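Local coordinates for putative exported protein (Bacteroides fragilis, PDB 4RAA), which is of unknown function but folds as a six-bladed beta-propeller of the YWTD superfamily and is probably exported across the inner membrane, at residues 130-135 with 143-148; 137-142 with 209-214; 155-160 with 169-174; 183-188 with 197-202. One frame throughout, in Å; residues are numbered along the deposited sequence.

Contact 1 of 4, residues 130-135 with 143-148; sequences STSCCL and LWNSRE
Asn145 OD1 is gripped by two backbone N-H groups of the facing segment. Ser132 N reaches it at 3.0 Å, in the plane of the amide and on a lone pair. Cys133 N comes from above that plane, 3.1 Å from Asn145 OD1. Asn145 CG lies between its own backbone N and carbonyl carbon (chi1 77°), which folds the amide back against residues 131-133. The Thr131 hydroxyl lies close to both oxygens of the same residue, with OG1 2.7 Å from Asn145 O. The amide thus ties down a loop that has left regular strand geometry.

On the other side of the strand Trp144 packs on Cys134. Cys134 SG sits over the ring face, 3.9 Å from the centroid of the five-membered ring, and CB lies over the six-membered ring. This is a Cys sulfur-aromatic contact. Thr131 CG2 also touches the indole, 3.4 Å from Trp144 CE3. Trp144 NE1 bonds outside the pair, to Thr162 OG1.

Leu135 and Leu143 form an antiparallel hydrogen-bonded pair, with Leu143 N 2.8 Å from Leu135 O. At the far end Ser130 OG donates to Arg147 O at 3.0 Å, and Arg147 N donates to Ser130 O. Ser130 N makes only a weak bond to Glu148 OE2; Glu148 OE1 bonds Ser152 OG.

The two segments belong to the hairpin of strands 134-136 and 142-145, the first two of a four-stranded antiparallel propeller blade. Strand 157-162 continues the sheet beyond Trp144, while strand 85-94 packs against Cys133, Cys134 and Leu135.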
loop_
_atom_site.group_PDB
_atom_site.type_symbol
_atom_site.label_atom_id
_atom_site.label_comp_id
_atom_site.label_asym_id
_atom_site.label_seq_id
_atom_site.Cartn_x
_atom_site.Cartn_y
_atom_site.Cartn_z
ATOM N N SER A 130 7.078 -12.647 -3.718
ATOM C CA SER A 130 8.549 -12.716 -3.604
ATOM C C SER A 130 9.202 -12.112 -4.859
ATOM O O SER A 130 9.045 -12.639 -5.966
ATOM C CB SER A 130 9.031 -14.145 -3.397
ATOM O OG SER A 130 10.445 -14.191 -3.264
ATOM N N THR A 131 9.907 -10.999 -4.668
ATOM C CA THR A 131 10.542 -10.244 -5.755
ATOM C C THR A 131 11.664 -9.348 -5.206
ATOM O O THR A 131 11.644 -8.995 -4.029
ATOM C CB THR A 131 9.489 -9.397 -6.508
ATOM O OG1 THR A 131 10.101 -8.717 -7.597
ATOM C CG2 THR A 131 8.815 -8.360 -5.595
ATOM N N SER A 132 12.645 -9.018 -6.051
ATOM C CA SER A 132 13.802 -8.163 -5.668
ATOM C C SER A 132 13.985 -6.863 -6.467
ATOM O O SER A 132 14.616 -5.927 -5.987
ATOM C CB SER A 132 15.108 -8.968 -5.787
ATOM O OG SER A 132 15.418 -9.295 -7.134
ATOM N N CYS A 133 13.402 -6.788 -7.652
ATOM C CA CYS A 133 13.677 -5.700 -8.571
ATOM C C CYS A 133 12.445 -5.383 -9.428
ATOM O O CYS A 133 11.723 -6.308 -9.811
ATOM C CB CYS A 133 14.911 -6.154 -9.362
ATOM S SG CYS A 133 14.934 -5.842 -11.114
ATOM N N CYS A 134 12.215 -4.084 -9.687
ATOM C CA CYS A 134 11.050 -3.579 -10.436
ATOM C C CYS A 134 11.356 -2.330 -11.275
ATOM O O CYS A 134 12.284 -1.592 -10.964
ATOM C CB CYS A 134 9.913 -3.249 -9.447
ATOM S SG CYS A 134 8.401 -2.492 -10.120
ATOM N N LEU A 135 10.559 -2.109 -12.325
ATOM C CA LEU A 135 10.664 -0.921 -13.203
ATOM C C LEU A 135 9.325 -0.552 -13.844
ATOM O O LEU A 135 8.544 -1.442 -14.217
ATOM C CB LEU A 135 11.712 -1.123 -14.305
ATOM C CG LEU A 135 13.165 -0.714 -14.040
ATOM C CD1 LEU A 135 14.012 -1.185 -15.211
ATOM C CD2 LEU A 135 13.315 0.800 -13.840
ATOM N N LEU A 143 6.891 -3.651 -14.133
ATOM C CA LEU A 143 7.525 -4.944 -14.445
ATOM C C LEU A 143 8.326 -5.342 -13.222
ATOM O O LEU A 143 9.198 -4.588 -12.803
ATOM C CB LEU A 143 8.462 -4.861 -15.655
ATOM C CG LEU A 143 9.207 -6.148 -16.068
ATOM C CD1 LEU A 143 8.238 -7.253 -16.475
ATOM C CD2 LEU A 143 10.187 -5.875 -17.199
ATOM N N TRP A 144 8.008 -6.509 -12.659
ATOM C CA TRP A 144 8.700 -7.094 -11.503
ATOM C C TRP A 144 9.280 -8.445 -11.920
ATOM O O TRP A 144 8.757 -9.080 -12.850
ATOM C CB TRP A 144 7.720 -7.413 -10.374
ATOM C CG TRP A 144 6.847 -6.333 -9.884
ATOM C CD1 TRP A 144 5.711 -5.853 -10.481
ATOM C CD2 TRP A 144 6.952 -5.673 -8.629
ATOM N NE1 TRP A 144 5.131 -4.895 -9.690
ATOM C CE2 TRP A 144 5.868 -4.765 -8.545
ATOM C CE3 TRP A 144 7.867 -5.746 -7.567
ATOM C CZ2 TRP A 144 5.675 -3.933 -7.444
ATOM C CZ3 TRP A 144 7.683 -4.915 -6.468
ATOM C CH2 TRP A 144 6.582 -4.015 -6.414
ATOM N N ASN A 145 10.324 -8.892 -11.215
ATOM C CA ASN A 145 10.878 -10.226 -11.429
ATOM C C ASN A 145 10.190 -11.154 -10.426
ATOM O O ASN A 145 9.721 -10.687 -9.390
ATOM C CB ASN A 145 12.422 -10.252 -11.323
ATOM C CG ASN A 145 12.949 -10.201 -9.882
ATOM O OD1 ASN A 145 12.544 -9.363 -9.075
ATOM N ND2 ASN A 145 13.887 -11.077 -9.574
ATOM N N SER A 146 10.118 -12.448 -10.751
ATOM C CA SER A 146 9.507 -13.479 -9.885
ATOM C C SER A 146 10.562 -14.365 -9.209
ATOM O O SER A 146 11.158 -15.209 -9.873
ATOM C CB SER A 146 8.550 -14.366 -10.701
ATOM O OG SER A 146 8.192 -15.554 -9.996
ATOM N N ARG A 147 10.757 -14.190 -7.899
ATOM C CA ARG A 147 11.688 -15.021 -7.103
ATOM C C ARG A 147 10.945 -16.156 -6.353
ATOM O O ARG A 147 11.201 -16.395 -5.164
ATOM C CB ARG A 147 12.510 -14.155 -6.129
ATOM C CG ARG A 147 13.387 -13.124 -6.814
ATOM C CD ARG A 147 14.522 -12.603 -5.935
ATOM N NE ARG A 147 15.587 -13.602 -5.703
ATOM C CZ ARG A 147 15.740 -14.390 -4.626
ATOM N NH1 ARG A 147 14.894 -14.340 -3.586
ATOM N NH2 ARG A 147 16.771 -15.249 -4.578
ATOM N N GLU A 148 10.046 -16.857 -7.055
ATOM C CA GLU A 148 9.276 -17.972 -6.493
ATOM C C GLU A 148 9.556 -19.276 -7.247
ATOM O O GLU A 148 9.811 -19.267 -8.453
ATOM C CB GLU A 148 7.767 -17.678 -6.491
ATOM C CG GLU A 148 7.360 -16.553 -5.545
ATOM C CD GLU A 148 5.866 -16.475 -5.226
ATOM O OE1 GLU A 148 5.076 -17.351 -5.651
ATOM O OE2 GLU A 148 5.481 -15.522 -4.509
#

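Contact 2 of 4, residues 137-142 with 209-214; sequences LEDGNL and VGTSEI
Thr211 OG1 joins two side chains of the facing turn. It donates to Asp139 OD2 at 2.7 Å, using the syn lone pair of the carboxylate. It accepts from Asn141 ND2 at 2.8 Å, and the hydroxyl lies almost in the amide plane of Asn141. With CG anti to the carbonyl carbon (chi1 -60°), Asn141 directs its amide across the threonine. A water adds a second link: it accepts from Thr211 N at 2.9 Å and donates weakly to Asp139 OD2.

Beside this group Leu137 packs its methyls against polar atoms: CD2 lies near Val209 O, and CD1 is 3.7 Å from Thr211 OG1.

The turn sets these groups in place. Residues 137-140 make a type I beta turn, closed by Gly140 N to Leu137 O. Asp139 OD1 accepts from Asn141 N at 3.1 Å, an Asx turn that fixes the carboxylate while OD2 faces Thr211. Further out, Val161 and Ile169 pack beside Thr211.

The carboxylate, hydroxyl and amide form a directed chain. With both Asp139 and Asn141 engaged, the threonine hydroxyl acts as donor and acceptor at once, joining the hairpin loop of one blade to the 203-222 hairpin of the next.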
loop_
_atom_site.group_PDB
_atom_site.type_symbol
_atom_site.label_atom_id
_atom_site.label_comp_id
_atom_site.label_asym_id
_atom_site.label_seq_id
_atom_site.Cartn_x
_atom_site.Cartn_y
_atom_site.Cartn_z
ATOM N N LEU A 137 7.025 0.527 -16.763
ATOM C CA LEU A 137 6.939 0.485 -18.236
ATOM C C LEU A 137 6.371 1.827 -18.700
ATOM O O LEU A 137 5.605 2.440 -17.957
ATOM C CB LEU A 137 6.012 -0.642 -18.698
ATOM C CG LEU A 137 6.418 -2.065 -18.294
ATOM C CD1 LEU A 137 5.276 -3.040 -18.563
ATOM C CD2 LEU A 137 7.710 -2.500 -18.979
ATOM N N GLU A 138 6.704 2.252 -19.925
ATOM C CA GLU A 138 6.266 3.570 -20.450
ATOM C C GLU A 138 4.752 3.815 -20.316
ATOM O O GLU A 138 4.335 4.940 -20.010
ATOM C CB GLU A 138 6.686 3.793 -21.910
ATOM C CG GLU A 138 6.659 5.276 -22.312
ATOM C CD GLU A 138 6.511 5.542 -23.807
ATOM O OE1 GLU A 138 6.573 4.604 -24.641
ATOM O OE2 GLU A 138 6.312 6.730 -24.149
ATOM N N ASP A 139 3.944 2.771 -20.521
ATOM C CA ASP A 139 2.485 2.892 -20.351
ATOM C C ASP A 139 2.007 3.125 -18.897
ATOM O O ASP A 139 0.850 3.494 -18.695
ATOM C CB ASP A 139 1.718 1.733 -21.025
ATOM C CG ASP A 139 2.018 0.361 -20.435
ATOM O OD1 ASP A 139 2.547 0.242 -19.305
ATOM O OD2 ASP A 139 1.694 -0.623 -21.126
ATOM N N GLY A 140 2.873 2.894 -17.906
ATOM C CA GLY A 140 2.563 3.140 -16.486
ATOM C C GLY A 140 2.543 1.908 -15.601
ATOM O O GLY A 140 2.668 2.025 -14.378
ATOM N N ASN A 141 2.379 0.734 -16.210
ATOM C CA ASN A 141 2.367 -0.531 -15.478
ATOM C C ASN A 141 3.777 -0.870 -15.004
ATOM O O ASN A 141 4.768 -0.335 -15.515
ATOM C CB ASN A 141 1.848 -1.667 -16.357
ATOM C CG ASN A 141 0.434 -1.436 -16.851
ATOM O OD1 ASN A 141 -0.402 -0.859 -16.155
ATOM N ND2 ASN A 141 0.158 -1.891 -18.064
ATOM N N LEU A 142 3.859 -1.807 -14.071
ATOM C CA LEU A 142 5.108 -2.151 -13.400
ATOM C C LEU A 142 5.595 -3.534 -13.811
ATOM O O LEU A 142 4.795 -4.465 -13.854
ATOM C CB LEU A 142 4.862 -2.113 -11.885
ATOM C CG LEU A 142 4.187 -0.835 -11.346
ATOM C CD1 LEU A 142 3.737 -1.029 -9.904
ATOM C CD2 LEU A 142 5.094 0.383 -11.495
ATOM N N VAL A 209 10.476 -5.949 -23.058
ATOM C CA VAL A 209 9.209 -6.359 -22.417
ATOM C C VAL A 209 8.246 -5.199 -22.216
ATOM O O VAL A 209 8.585 -4.232 -21.538
ATOM C CB VAL A 209 9.441 -7.001 -21.024
ATOM C CG1 VAL A 209 8.109 -7.475 -20.410
ATOM C CG2 VAL A 209 10.455 -8.146 -21.114
ATOM N N GLY A 210 7.051 -5.327 -22.797
ATOM C CA GLY A 210 5.938 -4.379 -22.621
ATOM C C GLY A 210 4.793 -5.117 -21.938
ATOM O O GLY A 210 4.947 -6.283 -21.557
ATOM N N THR A 211 3.647 -4.455 -21.781
ATOM C CA THR A 211 2.471 -5.083 -21.155
ATOM C C THR A 211 1.937 -6.285 -21.966
ATOM O O THR A 211 1.600 -7.305 -21.369
ATOM C CB THR A 211 1.349 -4.050 -20.875
ATOM O OG1 THR A 211 1.857 -3.028 -20.014
ATOM C CG2 THR A 211 0.133 -4.693 -20.205
ATOM N N SER A 212 1.892 -6.170 -23.301
ATOM C CA SER A 212 1.399 -7.243 -24.202
ATOM C C SER A 212 2.437 -7.682 -25.239
ATOM O O SER A 212 2.072 -7.985 -26.383
ATOM C CB SER A 212 0.143 -6.770 -24.923
ATOM O OG SER A 212 -0.789 -6.282 -23.994
ATOM N N GLU A 213 3.713 -7.748 -24.835
ATOM C CA GLU A 213 4.816 -8.115 -25.737
ATOM C C GLU A 213 6.055 -8.725 -25.079
ATOM O O GLU A 213 6.468 -8.292 -24.006
ATOM C CB GLU A 213 5.331 -6.868 -26.476
ATOM C CG GLU A 213 4.478 -6.362 -27.622
ATOM C CD GLU A 213 5.168 -5.283 -28.449
ATOM O OE1 GLU A 213 6.154 -4.669 -27.972
ATOM O OE2 GLU A 213 4.709 -5.042 -29.588
ATOM N N ILE A 214 6.629 -9.721 -25.755
ATOM C CA ILE A 214 7.958 -10.268 -25.450
ATOM C C ILE A 214 8.580 -10.378 -26.833
ATOM O O ILE A 214 8.156 -11.232 -27.622
ATOM C CB ILE A 214 7.957 -11.646 -24.738
ATOM C CG1 ILE A 214 7.318 -11.549 -23.348
ATOM C CG2 ILE A 214 9.385 -12.210 -24.619
ATOM C CD1 ILE A 214 8.080 -10.708 -22.345
HETATM O O HOH W 1 4.315 -1.698 -22.144
#

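Contact 3 of 4, residues 155-160 with 169-174; sequences SDFYFV and IDYKMN
Phe157 and Tyr171 carry the aromatic packing of this contact. Tyr171 CB stands over the centre of the Phe157 ring, 3.4 Å from its centroid, as a CH-pi contact. The two rings are turned 27° to each other but slid apart, with centroids 5.3 Å apart, so they barely overlap. Tyr171 has CG anti to its carbonyl carbon (chi1 -56°), which carries its ring past Phe157 and alongside Val160. There Val160 CG2 lies 4.1 Å from Tyr171 CD2.

A second apolar group involves the selenomethionine Met173. Its side chain runs beside Phe159 in the same direction, and SE lies 3.7 Å from Phe159 CE2. The selenium approaches the ring obliquely in a Met-aromatic contact. Thr200 of the adjoining blade also touches Met173.

The backbones are paired as the hairpin of strands 157-162 and 168-174, the third and fourth strands of a four-stranded antiparallel blade. Both strands turn a corner here, at Tyr158 and Met173. A classic beta bulge lies further along, where Ile169 and Asp170 both face Val161.

Three backbone hydrogen bonds span the pair. Phe159 and Lys172 exchange two of them, Lys172 N to Phe159 O being 2.9 Å. Tyr158 N donates to Met173 O at 2.9 Å, continuing the pairing through the corner.

Within 169-174, Lys172 NZ forms a salt bridge with Asp170 OD2 at 3.2 Å, approaching from above the carboxylate plane. Its second partner is Thr211 O. Asp156 has its salt-bridge partner in Lys178.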
loop_
_atom_site.group_PDB
_atom_site.type_symbol
_atom_site.label_atom_id
_atom_site.label_comp_id
_atom_site.label_asym_id
_atom_site.label_seq_id
_atom_site.Cartn_x
_atom_site.Cartn_y
_atom_site.Cartn_z
ATOM N N SER A 155 5.427 -18.858 -9.744
ATOM C CA SER A 155 6.654 -19.671 -9.689
ATOM C C SER A 155 7.070 -20.282 -11.034
ATOM O O SER A 155 8.206 -20.712 -11.155
ATOM C CB SER A 155 6.504 -20.820 -8.686
ATOM O OG SER A 155 5.966 -20.371 -7.457
ATOM N N ASP A 156 6.142 -20.372 -12.001
ATOM C CA ASP A 156 6.401 -20.907 -13.360
ATOM C C ASP A 156 6.793 -19.848 -14.409
ATOM O O ASP A 156 6.836 -20.147 -15.612
ATOM C CB ASP A 156 5.170 -21.688 -13.866
ATOM C CG ASP A 156 4.833 -22.900 -13.009
ATOM O OD1 ASP A 156 5.750 -23.529 -12.429
ATOM O OD2 ASP A 156 3.634 -23.245 -12.949
ATOM N N PHE A 157 7.067 -18.619 -13.967
ATOM C CA PHE A 157 7.494 -17.531 -14.850
ATOM C C PHE A 157 8.672 -16.785 -14.242
ATOM O O PHE A 157 8.877 -16.821 -13.020
ATOM C CB PHE A 157 6.342 -16.567 -15.104
ATOM C CG PHE A 157 5.235 -17.147 -15.927
ATOM C CD1 PHE A 157 4.170 -17.823 -15.321
ATOM C CD2 PHE A 157 5.226 -16.996 -17.316
ATOM C CE1 PHE A 157 3.122 -18.346 -16.090
ATOM C CE2 PHE A 157 4.180 -17.520 -18.091
ATOM C CZ PHE A 157 3.127 -18.196 -17.477
ATOM N N TYR A 158 9.446 -16.122 -15.100
ATOM C CA TYR A 158 10.599 -15.319 -14.655
ATOM C C TYR A 158 10.190 -13.910 -14.197
ATOM O O TYR A 158 10.722 -13.417 -13.197
ATOM C CB TYR A 158 11.687 -15.241 -15.735
ATOM C CG TYR A 158 12.631 -16.423 -15.764
ATOM C CD1 TYR A 158 13.561 -16.602 -14.746
ATOM C CD2 TYR A 158 12.644 -17.326 -16.831
ATOM C CE1 TYR A 158 14.446 -17.670 -14.758
ATOM C CE2 TYR A 158 13.543 -18.393 -16.863
ATOM C CZ TYR A 158 14.439 -18.563 -15.821
ATOM O OH TYR A 158 15.331 -19.614 -15.822
ATOM N N PHE A 159 9.257 -13.280 -14.926
ATOM C CA PHE A 159 8.761 -11.912 -14.636
ATOM C C PHE A 159 7.242 -11.845 -14.656
ATOM O O PHE A 159 6.575 -12.760 -15.139
ATOM C CB PHE A 159 9.285 -10.912 -15.672
ATOM C CG PHE A 159 10.769 -10.976 -15.881
ATOM C CD1 PHE A 159 11.632 -10.215 -15.098
ATOM C CD2 PHE A 159 11.310 -11.808 -16.868
ATOM C CE1 PHE A 159 13.004 -10.286 -15.287
ATOM C CE2 PHE A 159 12.678 -11.878 -17.069
ATOM C CZ PHE A 159 13.524 -11.122 -16.272
ATOM N N VAL A 160 6.713 -10.733 -14.154
ATOM C CA VAL A 160 5.263 -10.489 -14.106
ATOM C C VAL A 160 4.960 -8.994 -14.234
ATOM O O VAL A 160 5.652 -8.177 -13.644
ATOM C CB VAL A 160 4.624 -11.084 -12.816
ATOM C CG1 VAL A 160 5.200 -10.468 -11.549
ATOM C CG2 VAL A 160 3.101 -10.954 -12.825
ATOM N N ILE A 169 -1.379 -8.349 -14.205
ATOM C CA ILE A 169 -1.979 -8.188 -15.547
ATOM C C ILE A 169 -1.601 -9.401 -16.397
ATOM O O ILE A 169 -2.489 -10.062 -16.936
ATOM C CB ILE A 169 -1.563 -6.868 -16.244
ATOM C CG1 ILE A 169 -2.080 -5.673 -15.428
ATOM C CG2 ILE A 169 -2.119 -6.807 -17.676
ATOM C CD1 ILE A 169 -1.595 -4.316 -15.904
ATOM N N ASP A 170 -0.297 -9.673 -16.527
ATOM C CA ASP A 170 0.183 -10.844 -17.280
ATOM C C ASP A 170 1.529 -11.357 -16.771
ATOM O O ASP A 170 2.361 -10.577 -16.318
ATOM C CB ASP A 170 0.274 -10.518 -18.782
ATOM C CG ASP A 170 0.369 -11.772 -19.683
ATOM O OD1 ASP A 170 0.129 -12.920 -19.247
ATOM O OD2 ASP A 170 0.661 -11.593 -20.877
ATOM N N TYR A 171 1.701 -12.677 -16.842
ATOM C CA TYR A 171 2.929 -13.357 -16.459
ATOM C C TYR A 171 3.778 -13.435 -17.724
ATOM O O TYR A 171 3.253 -13.742 -18.800
ATOM C CB TYR A 171 2.654 -14.767 -15.943
ATOM C CG TYR A 171 1.695 -14.866 -14.783
ATOM C CD1 TYR A 171 0.311 -14.949 -15.001
ATOM C CD2 TYR A 171 2.164 -14.906 -13.464
ATOM C CE1 TYR A 171 -0.582 -15.050 -13.933
ATOM C CE2 TYR A 171 1.286 -15.010 -12.387
ATOM C CZ TYR A 171 -0.084 -15.077 -12.621
ATOM O OH TYR A 171 -0.953 -15.179 -11.559
ATOM N N LYS A 172 5.086 -13.205 -17.577
ATOM C CA LYS A 172 6.023 -13.107 -18.702
ATOM C C LYS A 172 7.207 -14.058 -18.571
ATOM O O LYS A 172 7.789 -14.175 -17.492
ATOM C CB LYS A 172 6.568 -11.670 -18.768
ATOM C CG LYS A 172 5.526 -10.554 -18.908
ATOM C CD LYS A 172 4.708 -10.683 -20.191
ATOM C CE LYS A 172 3.816 -9.478 -20.437
ATOM N NZ LYS A 172 3.018 -9.619 -21.684
HETATM N N MSE A 173 7.572 -14.682 -19.691
HETATM C CA MSE A 173 8.705 -15.617 -19.823
HETATM C C MSE A 173 8.632 -16.881 -19.003
HETATM O O MSE A 173 8.802 -16.858 -17.785
HETATM C CB MSE A 173 10.057 -14.948 -19.604
HETATM C CG MSE A 173 10.419 -14.255 -20.905
HETATM SE SE MSE A 173 11.775 -12.926 -20.496
HETATM C CE MSE A 173 13.189 -14.275 -20.469
ATOM N N ASN A 174 8.444 -17.998 -19.707
ATOM C CA ASN A 174 8.341 -19.323 -19.111
ATOM C C ASN A 174 9.665 -19.749 -18.448
ATOM O O ASN A 174 10.723 -19.599 -19.057
ATOM C CB ASN A 174 7.954 -20.337 -20.196
ATOM C CG ASN A 174 7.510 -21.654 -19.617
ATOM O OD1 ASN A 174 8.167 -22.680 -19.810
ATOM N ND2 ASN A 174 6.409 -21.630 -18.861
#

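Contact 4 of 4, residues 183-188 with 197-202; sequences TGPSQM and FAYTPF
Tyr199 lays one face of its ring beneath Met188, a selenomethionine. Met188 CB is 4.2 Å from the Tyr199 ring centroid, above the plane but offset toward the rim, and makes a CH-pi contact. The tyrosine has CG between its backbone N and carbonyl carbon (chi1 61°), and this brings the ring up against the loop. Pro185 meets it obliquely near the phenol end, with CG 3.7 Å from Tyr199 OH.

A water joins that hydroxyl to the loop backbone. It donates to Gln187 O at 2.9 Å and lies 2.6 Å from Tyr199 OH. The hydroxyl is also bonded to Val259 N, and the ring of Tyr257 meets that of Tyr199. Between the backbones, Tyr199 N donates only a weak bond to Met188 O, at 3.3 Å.

At the other end Thr183 CG2 touches two residues. It lies 3.4 Å from Pro201 CB and 3.5 Å from Phe202 CZ. Thr183 OG1 is bonded elsewhere, to Ser255 O, while Gln187 OE1 bonds Ser91 OG.

Loop 183-188 leads into strand 189-192, which pairs with strand 195-200. Strand 254-261 of another sheet lies beside Pro185 and Tyr199. Aliphatic and ring contacts make up most of the contact. Thr183 OG1 and Tyr199 OH both bond strand 254-261, and Gln187 OE1 bonds strand 85-94, so the loop and its strand meet two other sheets.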
loop_
_atom_site.group_PDB
_atom_site.type_symbol
_atom_site.label_atom_id
_atom_site.label_comp_id
_atom_site.label_asym_id
_atom_site.label_seq_id
_atom_site.Cartn_x
_atom_site.Cartn_y
_atom_site.Cartn_z
ATOM N N THR A 183 21.432 -17.773 -9.878
ATOM C CA THR A 183 22.848 -17.594 -10.247
ATOM C C THR A 183 23.226 -16.237 -10.826
ATOM O O THR A 183 24.328 -15.763 -10.550
ATOM C CB THR A 183 23.354 -18.706 -11.198
ATOM O OG1 THR A 183 24.777 -18.578 -11.359
ATOM C CG2 THR A 183 22.668 -18.681 -12.584
ATOM N N GLY A 184 22.347 -15.635 -11.629
ATOM C CA GLY A 184 22.632 -14.361 -12.307
ATOM C C GLY A 184 22.698 -13.137 -11.404
ATOM O O GLY A 184 22.763 -13.277 -10.183
ATOM N N PRO A 185 22.694 -11.917 -11.990
ATOM C CA PRO A 185 22.730 -10.691 -11.169
ATOM C C PRO A 185 21.401 -10.457 -10.474
ATOM O O PRO A 185 20.390 -11.051 -10.864
ATOM C CB PRO A 185 22.978 -9.588 -12.189
ATOM C CG PRO A 185 22.346 -10.108 -13.429
ATOM C CD PRO A 185 22.586 -11.593 -13.423
ATOM N N SER A 186 21.416 -9.609 -9.451
ATOM C CA SER A 186 20.203 -9.278 -8.680
ATOM C C SER A 186 19.264 -8.351 -9.461
ATOM O O SER A 186 18.049 -8.472 -9.343
ATOM C CB SER A 186 20.571 -8.657 -7.336
ATOM O OG SER A 186 21.355 -7.508 -7.541
ATOM N N GLN A 187 19.847 -7.424 -10.228
ATOM C CA GLN A 187 19.120 -6.483 -11.101
ATOM C C GLN A 187 19.260 -7.024 -12.548
ATOM O O GLN A 187 20.339 -6.941 -13.140
ATOM C CB GLN A 187 19.738 -5.074 -10.958
ATOM C CG GLN A 187 19.034 -3.923 -11.668
ATOM C CD GLN A 187 17.784 -3.438 -10.968
ATOM O OE1 GLN A 187 17.648 -3.561 -9.749
ATOM N NE2 GLN A 187 16.867 -2.852 -11.742
HETATM N N MSE A 188 18.174 -7.552 -13.110
HETATM C CA MSE A 188 18.155 -8.146 -14.481
HETATM C C MSE A 188 17.053 -7.548 -15.335
HETATM O O MSE A 188 16.489 -8.199 -16.226
HETATM C CB MSE A 188 18.160 -9.684 -14.405
HETATM C CG MSE A 188 16.837 -10.430 -14.135
HETATM SE SE MSE A 188 15.918 -9.800 -12.519
HETATM C CE MSE A 188 16.928 -10.844 -11.196
ATOM N N PHE A 197 13.838 -3.621 -20.851
ATOM C CA PHE A 197 14.411 -4.883 -21.299
ATOM C C PHE A 197 14.648 -5.794 -20.109
ATOM O O PHE A 197 14.769 -5.317 -18.983
ATOM C CB PHE A 197 15.706 -4.617 -22.052
ATOM C CG PHE A 197 15.515 -3.784 -23.280
ATOM C CD1 PHE A 197 15.417 -2.396 -23.186
ATOM C CD2 PHE A 197 15.412 -4.380 -24.534
ATOM C CE1 PHE A 197 15.220 -1.617 -24.320
ATOM C CE2 PHE A 197 15.215 -3.605 -25.676
ATOM C CZ PHE A 197 15.121 -2.221 -25.569
ATOM N N ALA A 198 14.702 -7.098 -20.368
ATOM C CA ALA A 198 14.896 -8.110 -19.317
ATOM C C ALA A 198 15.634 -9.344 -19.837
ATOM O O ALA A 198 15.662 -9.581 -21.052
ATOM C CB ALA A 198 13.552 -8.499 -18.707
ATOM N N TYR A 199 16.236 -10.109 -18.921
ATOM C CA TYR A 199 16.978 -11.331 -19.276
ATOM C C TYR A 199 17.163 -12.298 -18.108
ATOM O O TYR A 199 17.103 -11.891 -16.943
ATOM C CB TYR A 199 18.338 -10.981 -19.889
ATOM C CG TYR A 199 19.263 -10.206 -18.985
ATOM C CD1 TYR A 199 19.215 -8.813 -18.922
ATOM C CD2 TYR A 199 20.209 -10.868 -18.193
ATOM C CE1 TYR A 199 20.077 -8.103 -18.085
ATOM C CE2 TYR A 199 21.076 -10.172 -17.351
ATOM C CZ TYR A 199 21.009 -8.792 -17.303
ATOM O OH TYR A 199 21.870 -8.125 -16.477
ATOM N N THR A 200 17.427 -13.565 -18.445
ATOM C CA THR A 200 17.554 -14.661 -17.473
ATOM C C THR A 200 18.937 -15.308 -17.516
ATOM O O THR A 200 19.646 -15.172 -18.519
ATOM C CB THR A 200 16.487 -15.736 -17.730
ATOM O OG1 THR A 200 16.702 -16.338 -19.004
ATOM C CG2 THR A 200 15.086 -15.134 -17.681
ATOM N N PRO A 201 19.320 -16.035 -16.441
ATOM C CA PRO A 201 20.669 -16.618 -16.454
ATOM C C PRO A 201 20.936 -17.758 -17.429
ATOM O O PRO A 201 22.115 -18.003 -17.689
ATOM C CB PRO A 201 20.874 -17.108 -15.006
ATOM C CG PRO A 201 19.675 -16.664 -14.235
ATOM C CD PRO A 201 18.583 -16.425 -15.223
ATOM N N PHE A 202 19.894 -18.420 -17.960
ATOM C CA PHE A 202 20.061 -19.603 -18.845
ATOM C C PHE A 202 19.455 -19.412 -20.235
ATOM O O PHE A 202 18.949 -20.362 -20.845
ATOM C CB PHE A 202 19.488 -20.859 -18.162
ATOM C CG PHE A 202 19.858 -20.971 -16.709
ATOM C CD1 PHE A 202 21.191 -21.007 -16.327
ATOM C CD2 PHE A 202 18.879 -21.022 -15.716
ATOM C CE1 PHE A 202 21.551 -21.090 -14.981
ATOM C CE2 PHE A 202 19.229 -21.108 -14.372
ATOM C CZ PHE A 202 20.567 -21.143 -14.003
HETATM O O HOH W 2 20.984 -5.833 -15.756
#

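Contacts 1 and 3 share one four-stranded blade: their centres are about 10 Å apart, and strands 142-145 and 157-162 run side by side between them. Ser146 N reaches Tyr158 O at 2.7 Å across that seam. Contacts 2 and 4 both reach the next sheet, through strands 203-210 and 195-200. Contact 2 bridges the two blades, its centre about 20 Å from the centre of the chain, and Lys172 NZ of contact 3 bonds Thr211 O at 2.7 Å. Contact 4 lies nearest the centre of the chain, its own centre about 9 Å away. Its Ala198 packs on Phe159 of contact 3, and its Met188 CE lies 3.5 Å from Asn145 ND2 of contact 1.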